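Local coordinates for protein mannosephosphate isomerase, putative (Archaeoglobus fulgidus, PDB 1ZX5) that probably interconverts mannose 6-phosphate and fructose 6-phosphate as a zinc-dependent, cupin-type isomerase of the type 1 family, at residues E13-I25 against K29-E41. Sequence-based numbering, arbitrary orientation.
Sequences ENLVERPWGGEWI and KGFRQSGIGESWE. With ACY (acetic acid), chain F; EDO (1,2-ethanediol), chain C.
The guanidinium of Arg18 meets the carboxylate of Glu38 side-on: Arg18 NE, at 2.8 Å, and Arg18 NH2 both close on Glu38 OE2, which lies in the guanidinium plane. They reach that oxygen from one face of the carboxylate, the two planes standing 49° apart. Val16 CG1 rests over the guanidinium centre, and Arg18 CB lies over one face of the Trp20 indole, whose outer edge passes Glu38 OE2. Arginine suits the place because its flat edge offers two N-H groups to one oxygen while its aliphatic part covers the indole. The other carboxylate oxygen, Glu38 OE1, accepts from Trp40 NE1 at 2.8 Å and is paired with Arg88 on the neighbouring strand, so both oxygens of this buried acid are held. Val16 is beta-branched and does two jobs: with CG1 anti to the backbone N (chi1 -173°), CG2 is left to touch Trp40 NE1. On the opposite face, the forked Leu15 sends CD1 to Phe31 CZ at the ring edge (3.6 Å) and CD2 to Ser39 CB, while Ile25 CG2, from the helix, packs on Ile36 CG2. Gly21 and Gly37 bring their CA atoms to 3.9 Å; a side chain on Gly21 would strike the Ile36-Gly37 backbone, and one on Gly37 would strike Arg18 CG and the Trp20 ring. Between the two backbones, Trp40 N gives Asn14 O a nearly straight hydrogen bond, and Val16 O accepts from both Gly37 N (2.9 Å) and Glu38 N. That doubled acceptance marks a classic beta bulge, where strand 15-17 pairs antiparallel with strand 36-41 at the sheet margin, within the cupin-type catalytic region of a type 1 phosphomannose isomerase.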
ATOM      1  N   GLU A  13      12.304 -11.520  -3.136  1.00 32.23           N
ATOM      2  CA  GLU A  13      11.767 -10.187  -3.432  1.00 32.00           C
ATOM      3  C   GLU A  13      10.725 -10.279  -4.573  1.00 30.14           C
ATOM      4  O   GLU A  13      10.830 -11.121  -5.451  1.00 30.15           O
ATOM      5  CB  GLU A  13      12.928  -9.235  -3.790  1.00 32.71           C
ATOM      6  CG  GLU A  13      13.780  -9.714  -5.005  1.00 35.62           C
ATOM      7  CD  GLU A  13      15.294  -9.395  -4.890  1.00 40.52           C
ATOM      8  OE1 GLU A  13      15.734  -8.843  -3.844  1.00 43.76           O
ATOM      9  OE2 GLU A  13      16.048  -9.708  -5.843  1.00 38.78           O
ATOM     10  N   ASN A  14       9.714  -9.428  -4.508  1.00 28.44           N
ATOM     11  CA  ASN A  14       8.641  -9.382  -5.482  1.00 27.01           C
ATOM     12  C   ASN A  14       8.601  -7.965  -6.071  1.00 26.10           C
ATOM     13  O   ASN A  14       7.799  -7.124  -5.661  1.00 25.92           O
ATOM     14  CB  ASN A  14       7.317  -9.784  -4.811  1.00 26.52           C
ATOM     15  CG  ASN A  14       6.196 -10.068  -5.813  1.00 27.41           C
ATOM     16  OD1 ASN A  14       6.396  -9.989  -7.027  1.00 29.56           O
ATOM     17  ND2 ASN A  14       5.004 -10.381  -5.302  1.00 24.38           N
ATOM     18  N   LEU A  15       9.484  -7.718  -7.034  1.00 25.18           N
ATOM     19  CA  LEU A  15       9.718  -6.377  -7.581  1.00 24.92           C
ATOM     20  C   LEU A  15       9.068  -6.188  -8.940  1.00 24.68           C
ATOM     21  O   LEU A  15       8.861  -7.155  -9.668  1.00 24.54           O
ATOM     22  CB  LEU A  15      11.224  -6.083  -7.680  1.00 24.34           C
ATOM     23  CG  LEU A  15      12.036  -6.351  -6.400  1.00 25.53           C
ATOM     24  CD1 LEU A  15      13.536  -6.038  -6.616  1.00 22.10           C
ATOM     25  CD2 LEU A  15      11.451  -5.576  -5.187  1.00 23.15           C
ATOM     26  N   VAL A  16       8.750  -4.932  -9.261  1.00 24.39           N
ATOM     27  CA  VAL A  16       8.130  -4.562 -10.535  1.00 23.98           C
ATOM     28  C   VAL A  16       8.937  -3.437 -11.166  1.00 24.14           C
ATOM     29  O   VAL A  16       9.113  -2.377 -10.560  1.00 23.94           O
ATOM     30  CB  VAL A  16       6.636  -4.106 -10.361  1.00 24.40           C
ATOM     31  CG1 VAL A  16       5.959  -3.901 -11.711  1.00 23.19           C
ATOM     32  CG2 VAL A  16       5.845  -5.131  -9.525  1.00 24.15           C
ATOM     33  N   GLU A  17       9.423  -3.688 -12.380  1.00 24.18           N
ATOM     34  CA  GLU A  17      10.125  -2.690 -13.188  1.00 25.23           C
ATOM     35  C   GLU A  17       9.145  -1.658 -13.723  1.00 25.59           C
ATOM     36  O   GLU A  17       8.078  -2.009 -14.231  1.00 26.51           O
ATOM     37  CB  GLU A  17      10.899  -3.364 -14.345  1.00 24.69           C
ATOM     38  CG  GLU A  17      12.000  -4.328 -13.833  1.00 24.60           C
ATOM     39  CD  GLU A  17      12.660  -5.168 -14.914  1.00 25.20           C
ATOM     40  OE1 GLU A  17      12.659  -4.762 -16.089  1.00 25.47           O
ATOM     41  OE2 GLU A  17      13.204  -6.248 -14.588  1.00 27.87           O
ATOM     42  N   ARG A  18       9.499  -0.385 -13.593  1.00 25.91           N
ATOM     43  CA  ARG A  18       8.665   0.710 -14.084  1.00 26.47           C
ATOM     44  C   ARG A  18       9.567   1.769 -14.684  1.00 27.06           C
ATOM     45  O   ARG A  18      10.653   2.018 -14.146  1.00 27.73           O
ATOM     46  CB  ARG A  18       7.845   1.344 -12.962  1.00 25.77           C
ATOM     47  CG  ARG A  18       6.833   0.441 -12.324  1.00 26.05           C
ATOM     48  CD  ARG A  18       5.680   0.101 -13.279  1.00 26.65           C
ATOM     49  NE  ARG A  18       4.615  -0.546 -12.519  1.00 28.86           N
ATOM     50  CZ  ARG A  18       3.746  -1.421 -13.015  1.00 29.73           C
ATOM     51  NH1 ARG A  18       3.803  -1.765 -14.295  1.00 30.12           N
ATOM     52  NH2 ARG A  18       2.825  -1.955 -12.220  1.00 29.21           N
ATOM     53  N   PRO A  19       9.124   2.403 -15.784  1.00 27.36           N
ATOM     54  CA  PRO A  19       9.962   3.434 -16.397  1.00 27.86           C
ATOM     55  C   PRO A  19      10.120   4.646 -15.471  1.00 27.89           C
ATOM     56  O   PRO A  19      11.138   5.334 -15.528  1.00 28.54           O
ATOM     57  CB  PRO A  19       9.208   3.798 -17.697  1.00 27.57           C
ATOM     58  CG  PRO A  19       7.772   3.413 -17.443  1.00 28.34           C
ATOM     59  CD  PRO A  19       7.847   2.207 -16.509  1.00 27.89           C
ATOM     60  N   TRP A  20       9.144   4.867 -14.594  1.00 27.52           N
ATOM     61  CA  TRP A  20       9.217   5.954 -13.617  1.00 27.22           C
ATOM     62  C   TRP A  20       9.906   5.599 -12.274  1.00 27.15           C
ATOM     63  O   TRP A  20       9.965   6.439 -11.362  1.00 26.87           O
ATOM     64  CB  TRP A  20       7.820   6.523 -13.373  1.00 26.52           C
ATOM     65  CG  TRP A  20       6.757   5.483 -13.199  1.00 27.09           C
ATOM     66  CD1 TRP A  20       5.869   5.062 -14.148  1.00 25.73           C
ATOM     67  CD2 TRP A  20       6.453   4.730 -11.998  1.00 25.83           C
ATOM     68  NE1 TRP A  20       5.032   4.099 -13.620  1.00 26.97           N
ATOM     69  CE2 TRP A  20       5.357   3.882 -12.306  1.00 26.57           C
ATOM     70  CE3 TRP A  20       6.991   4.700 -10.698  1.00 26.15           C
ATOM     71  CZ2 TRP A  20       4.789   3.001 -11.360  1.00 25.80           C
ATOM     72  CZ3 TRP A  20       6.430   3.825  -9.752  1.00 25.48           C
ATOM     73  CH2 TRP A  20       5.335   2.995 -10.090  1.00 25.81           C
ATOM     74  N   GLY A  21      10.410   4.368 -12.142  1.00 26.65           N
ATOM     75  CA  GLY A  21      11.071   3.956 -10.901  1.00 26.48           C
ATOM     76  C   GLY A  21      12.519   4.413 -10.850  1.00 26.40           C
ATOM     77  O   GLY A  21      13.182   4.447 -11.872  1.00 26.90           O
ATOM     78  N   GLY A  22      13.021   4.751  -9.668  1.00 26.37           N
ATOM     79  CA  GLY A  22      14.412   5.182  -9.520  1.00 26.51           C
ATOM     80  C   GLY A  22      15.265   4.079  -8.913  1.00 27.10           C
ATOM     81  O   GLY A  22      15.144   2.925  -9.312  1.00 27.26           O
ATOM     82  N   GLU A  23      16.099   4.433  -7.930  1.00 26.96           N
ATOM     83  CA  GLU A  23      17.046   3.504  -7.303  1.00 27.75           C
ATOM     84  C   GLU A  23      16.677   3.051  -5.900  1.00 27.09           C
ATOM     85  O   GLU A  23      17.322   2.147  -5.356  1.00 27.19           O
ATOM     86  CB  GLU A  23      18.453   4.116  -7.271  1.00 26.96           C
ATOM     87  CG  GLU A  23      19.070   4.232  -8.641  1.00 29.16           C
ATOM     88  CD  GLU A  23      20.480   4.811  -8.624  1.00 30.10           C
ATOM     89  OE1 GLU A  23      20.676   5.882  -9.238  1.00 35.61           O
ATOM     90  OE2 GLU A  23      21.389   4.184  -8.046  1.00 31.76           O
ATOM     91  N   TRP A  24      15.663   3.685  -5.311  1.00 26.89           N
ATOM     92  CA  TRP A  24      15.374   3.563  -3.865  1.00 26.63           C
ATOM     93  C   TRP A  24      15.027   2.137  -3.444  1.00 26.39           C
ATOM     94  O   TRP A  24      15.567   1.616  -2.468  1.00 27.11           O
ATOM     95  CB  TRP A  24      14.245   4.545  -3.464  1.00 26.10           C
ATOM     96  CG  TRP A  24      13.721   4.402  -2.043  1.00 26.24           C
ATOM     97  CD1 TRP A  24      14.434   4.592  -0.867  1.00 25.75           C
ATOM     98  CD2 TRP A  24      12.367   4.100  -1.641  1.00 24.90           C
ATOM     99  NE1 TRP A  24      13.606   4.403   0.219  1.00 24.95           N
ATOM    100  CE2 TRP A  24      12.340   4.111  -0.219  1.00 24.84           C
ATOM    101  CE3 TRP A  24      11.179   3.832  -2.343  1.00 26.03           C
ATOM    102  CZ2 TRP A  24      11.175   3.844   0.513  1.00 26.08           C
ATOM    103  CZ3 TRP A  24      10.015   3.555  -1.623  1.00 25.24           C
ATOM    104  CH2 TRP A  24      10.023   3.568  -0.203  1.00 27.40           C
ATOM    105  N   ILE A  25      14.120   1.504  -4.182  1.00 26.30           N
ATOM    106  CA  ILE A  25      13.663   0.163  -3.819  1.00 25.92           C
ATOM    107  C   ILE A  25      14.794  -0.886  -3.860  1.00 25.69           C
ATOM    108  O   ILE A  25      15.001  -1.592  -2.873  1.00 25.75           O
ATOM    109  CB  ILE A  25      12.430  -0.271  -4.635  1.00 25.76           C
ATOM    110  CG1 ILE A  25      11.213   0.556  -4.182  1.00 25.97           C
ATOM    111  CG2 ILE A  25      12.182  -1.793  -4.465  1.00 25.10           C
ATOM    112  CD1 ILE A  25       9.990   0.367  -5.029  1.00 24.93           C
ATOM    113  N   LYS A  29      16.470  -3.212  -0.787  1.00 27.60           N
ATOM    114  CA  LYS A  29      16.624  -4.660  -0.877  1.00 27.22           C
ATOM    115  C   LYS A  29      18.075  -5.097  -1.103  1.00 27.50           C
ATOM    116  O   LYS A  29      18.320  -6.247  -1.483  1.00 28.19           O
ATOM    117  CB  LYS A  29      15.720  -5.241  -1.976  1.00 26.65           C
ATOM    118  CG  LYS A  29      14.259  -4.790  -1.915  1.00 25.69           C
ATOM    119  CD  LYS A  29      13.575  -5.250  -0.641  1.00 24.14           C
ATOM    120  CE  LYS A  29      12.097  -4.889  -0.641  1.00 25.07           C
ATOM    121  NZ  LYS A  29      11.457  -5.464   0.586  1.00 26.00           N
ATOM    122  N   GLY A  30      19.025  -4.182  -0.896  1.00 27.28           N
ATOM    123  CA  GLY A  30      20.448  -4.526  -0.858  1.00 25.74           C
ATOM    124  C   GLY A  30      21.199  -4.593  -2.176  1.00 25.82           C
ATOM    125  O   GLY A  30      22.273  -5.190  -2.233  1.00 26.14           O
ATOM    126  N   PHE A  31      20.671  -3.990  -3.244  1.00 25.02           N
ATOM    127  CA  PHE A  31      21.417  -3.959  -4.510  1.00 24.70           C
ATOM    128  C   PHE A  31      21.264  -2.640  -5.270  1.00 25.29           C
ATOM    129  O   PHE A  31      20.471  -1.798  -4.893  1.00 25.72           O
ATOM    130  CB  PHE A  31      21.133  -5.205  -5.389  1.00 23.74           C
ATOM    131  CG  PHE A  31      19.709  -5.289  -5.945  1.00 22.97           C
ATOM    132  CD1 PHE A  31      19.471  -5.119  -7.311  1.00 21.94           C
ATOM    133  CD2 PHE A  31      18.626  -5.576  -5.115  1.00 20.45           C
ATOM    134  CE1 PHE A  31      18.161  -5.210  -7.849  1.00 22.40           C
ATOM    135  CE2 PHE A  31      17.316  -5.667  -5.636  1.00 22.60           C
ATOM    136  CZ  PHE A  31      17.088  -5.485  -7.009  1.00 20.81           C
ATOM    137  N   ARG A  32      22.057  -2.453  -6.319  1.00 26.74           N
ATOM    138  CA  ARG A  32      22.002  -1.235  -7.130  1.00 27.49           C
ATOM    139  C   ARG A  32      21.297  -1.535  -8.438  1.00 26.54           C
ATOM    140  O   ARG A  32      21.784  -2.335  -9.227  1.00 26.89           O
ATOM    141  CB  ARG A  32      23.409  -0.728  -7.438  1.00 28.26           C
ATOM    142  CG  ARG A  32      24.102  -0.087  -6.284  1.00 33.29           C
ATOM    143  CD  ARG A  32      25.490   0.429  -6.691  1.00 41.34           C
ATOM    144  NE  ARG A  32      25.428   1.571  -7.608  1.00 46.04           N
ATOM    145  CZ  ARG A  32      26.011   1.612  -8.808  1.00 49.04           C
ATOM    146  NH1 ARG A  32      26.709   0.569  -9.261  1.00 50.07           N
ATOM    147  NH2 ARG A  32      25.902   2.701  -9.561  1.00 49.68           N
ATOM    148  N   GLN A  33      20.156  -0.893  -8.654  1.00 25.74           N
ATOM    149  CA  GLN A  33      19.394  -1.045  -9.890  1.00 24.73           C
ATOM    150  C   GLN A  33      18.411   0.105 -10.018  1.00 24.46           C
ATOM    151  O   GLN A  33      17.590   0.330  -9.116  1.00 24.55           O
ATOM    152  CB  GLN A  33      18.614  -2.367  -9.895  1.00 24.60           C
ATOM    153  CG  GLN A  33      17.922  -2.680 -11.231  1.00 23.19           C
ATOM    154  CD  GLN A  33      18.888  -2.654 -12.387  1.00 22.73           C
ATOM    155  OE1 GLN A  33      19.869  -3.397 -12.402  1.00 23.86           O
ATOM    156  NE2 GLN A  33      18.632  -1.784 -13.358  1.00 21.71           N
ATOM    157  N   SER A  34      18.479   0.825 -11.132  1.00 23.48           N
ATOM    158  CA  SER A  34      17.426   1.798 -11.458  1.00 23.63           C
ATOM    159  C   SER A  34      16.241   1.115 -12.168  1.00 23.75           C
ATOM    160  O   SER A  34      16.365  -0.008 -12.664  1.00 24.17           O
ATOM    161  CB  SER A  34      17.979   2.941 -12.313  1.00 22.56           C
ATOM    162  OG  SER A  34      18.604   2.424 -13.465  1.00 22.90           O
ATOM    163  N   GLY A  35      15.102   1.801 -12.208  1.00 23.89           N
ATOM    164  CA  GLY A  35      13.926   1.332 -12.931  1.00 23.61           C
ATOM    165  C   GLY A  35      13.021   0.374 -12.179  1.00 23.96           C
ATOM    166  O   GLY A  35      12.189  -0.299 -12.793  1.00 24.39           O
ATOM    167  N   ILE A  36      13.159   0.300 -10.858  1.00 23.69           N
ATOM    168  CA  ILE A  36      12.240  -0.510 -10.070  1.00 23.96           C
ATOM    169  C   ILE A  36      11.214   0.436  -9.465  1.00 24.30           C
ATOM    170  O   ILE A  36      11.564   1.279  -8.617  1.00 24.25           O
ATOM    171  CB  ILE A  36      12.942  -1.282  -8.915  1.00 24.10           C
ATOM    172  CG1 ILE A  36      14.154  -2.108  -9.410  1.00 24.66           C
ATOM    173  CG2 ILE A  36      11.917  -2.109  -8.114  1.00 22.89           C
ATOM    174  CD1 ILE A  36      13.842  -3.324 -10.255  1.00 22.97           C
ATOM    175  N   GLY A  37       9.957   0.300  -9.888  1.00 23.74           N
ATOM    176  CA  GLY A  37       8.904   1.163  -9.367  1.00 23.64           C
ATOM    177  C   GLY A  37       8.194   0.664  -8.110  1.00 24.30           C
ATOM    178  O   GLY A  37       7.656   1.474  -7.345  1.00 23.57           O
ATOM    179  N   GLU A  38       8.178  -0.664  -7.901  1.00 24.01           N
ATOM    180  CA  GLU A  38       7.330  -1.279  -6.880  1.00 24.68           C
ATOM    181  C   GLU A  38       7.971  -2.497  -6.246  1.00 24.36           C
ATOM    182  O   GLU A  38       8.726  -3.215  -6.886  1.00 24.61           O
ATOM    183  CB  GLU A  38       5.959  -1.677  -7.454  1.00 24.28           C
ATOM    184  CG  GLU A  38       5.371  -0.631  -8.420  1.00 26.05           C
ATOM    185  CD  GLU A  38       3.970  -0.961  -8.897  1.00 27.63           C
ATOM    186  OE1 GLU A  38       3.285  -1.801  -8.255  1.00 30.20           O
ATOM    187  OE2 GLU A  38       3.559  -0.374  -9.927  1.00 31.86           O
ATOM    188  N   SER A  39       7.661  -2.706  -4.971  1.00 24.25           N
ATOM    189  CA  SER A  39       7.919  -3.961  -4.289  1.00 24.06           C
ATOM    190  C   SER A  39       6.630  -4.392  -3.622  1.00 23.95           C
ATOM    191  O   SER A  39       6.099  -3.651  -2.802  1.00 24.53           O
ATOM    192  CB  SER A  39       8.986  -3.791  -3.206  1.00 23.31           C
ATOM    193  OG  SER A  39       9.052  -4.979  -2.445  1.00 21.45           O
ATOM    194  N   TRP A  40       6.151  -5.586  -3.962  1.00 23.97           N
ATOM    195  CA  TRP A  40       4.895  -6.119  -3.455  1.00 24.26           C
ATOM    196  C   TRP A  40       5.201  -6.998  -2.252  1.00 25.17           C
ATOM    197  O   TRP A  40       5.912  -8.003  -2.365  1.00 25.20           O
ATOM    198  CB  TRP A  40       4.155  -6.902  -4.557  1.00 24.44           C
ATOM    199  CG  TRP A  40       3.598  -6.019  -5.690  1.00 24.41           C
ATOM    200  CD1 TRP A  40       4.107  -4.821  -6.133  1.00 23.64           C
ATOM    201  CD2 TRP A  40       2.451  -6.290  -6.518  1.00 24.53           C
ATOM    202  NE1 TRP A  40       3.341  -4.331  -7.169  1.00 24.21           N
ATOM    203  CE2 TRP A  40       2.318  -5.206  -7.423  1.00 23.89           C
ATOM    204  CE3 TRP A  40       1.519  -7.340  -6.577  1.00 24.71           C
ATOM    205  CZ2 TRP A  40       1.290  -5.141  -8.377  1.00 24.53           C
ATOM    206  CZ3 TRP A  40       0.494  -7.273  -7.527  1.00 24.22           C
ATOM    207  CH2 TRP A  40       0.391  -6.183  -8.414  1.00 24.38           C
ATOM    208  N   GLU A  41       4.692  -6.591  -1.091  1.00 25.53           N
ATOM    209  CA  GLU A  41       5.040  -7.224   0.171  1.00 25.48           C
ATOM    210  C   GLU A  41       3.886  -8.107   0.630  1.00 25.71           C
ATOM    211  O   GLU A  41       2.829  -7.604   0.996  1.00 25.88           O
ATOM    212  CB  GLU A  41       5.351  -6.152   1.228  1.00 25.55           C
ATOM    213  CG  GLU A  41       6.365  -5.073   0.789  1.00 25.65           C
ATOM    214  CD  GLU A  41       7.814  -5.534   0.919  1.00 27.44           C
ATOM    215  OE1 GLU A  41       8.132  -6.266   1.868  1.00 29.67           O
ATOM    216  OE2 GLU A  41       8.653  -5.165   0.079  1.00 27.28           O
TER
HETATM  217  C   ACY F 503      12.138  -9.026  -0.031  1.00 49.78           C
HETATM  218  O   ACY F 503      13.265  -9.145  -0.583  1.00 50.29           O
HETATM  219  OXT ACY F 503      11.333  -8.105  -0.265  1.00 48.77           O
HETATM  220  CH3 ACY F 503      11.735 -10.062   0.976  1.00 49.97           C
HETATM  221  C1  EDO C 800      12.618   4.943   4.507  1.00 44.06           C
HETATM  222  O1  EDO C 800      13.555   5.105   3.423  1.00 43.78           O
HETATM  223  C2  EDO C 800      11.672   3.772   4.209  1.00 42.94           C
HETATM  224  O2  EDO C 800      12.277   2.530   4.574  1.00 41.58           O
HETATM  225  O   HOH W   1       9.451  -7.636  -2.383  1.00 34.54           O
HETATM  226  O   HOH W   2      15.416   0.513  -7.592  1.00 18.16           O
HETATM  227  O   HOH W   3      19.460   0.918  -6.315  1.00 29.42           O
HETATM  228  O   HOH W   4      13.309   2.368  -6.867  1.00 19.18           O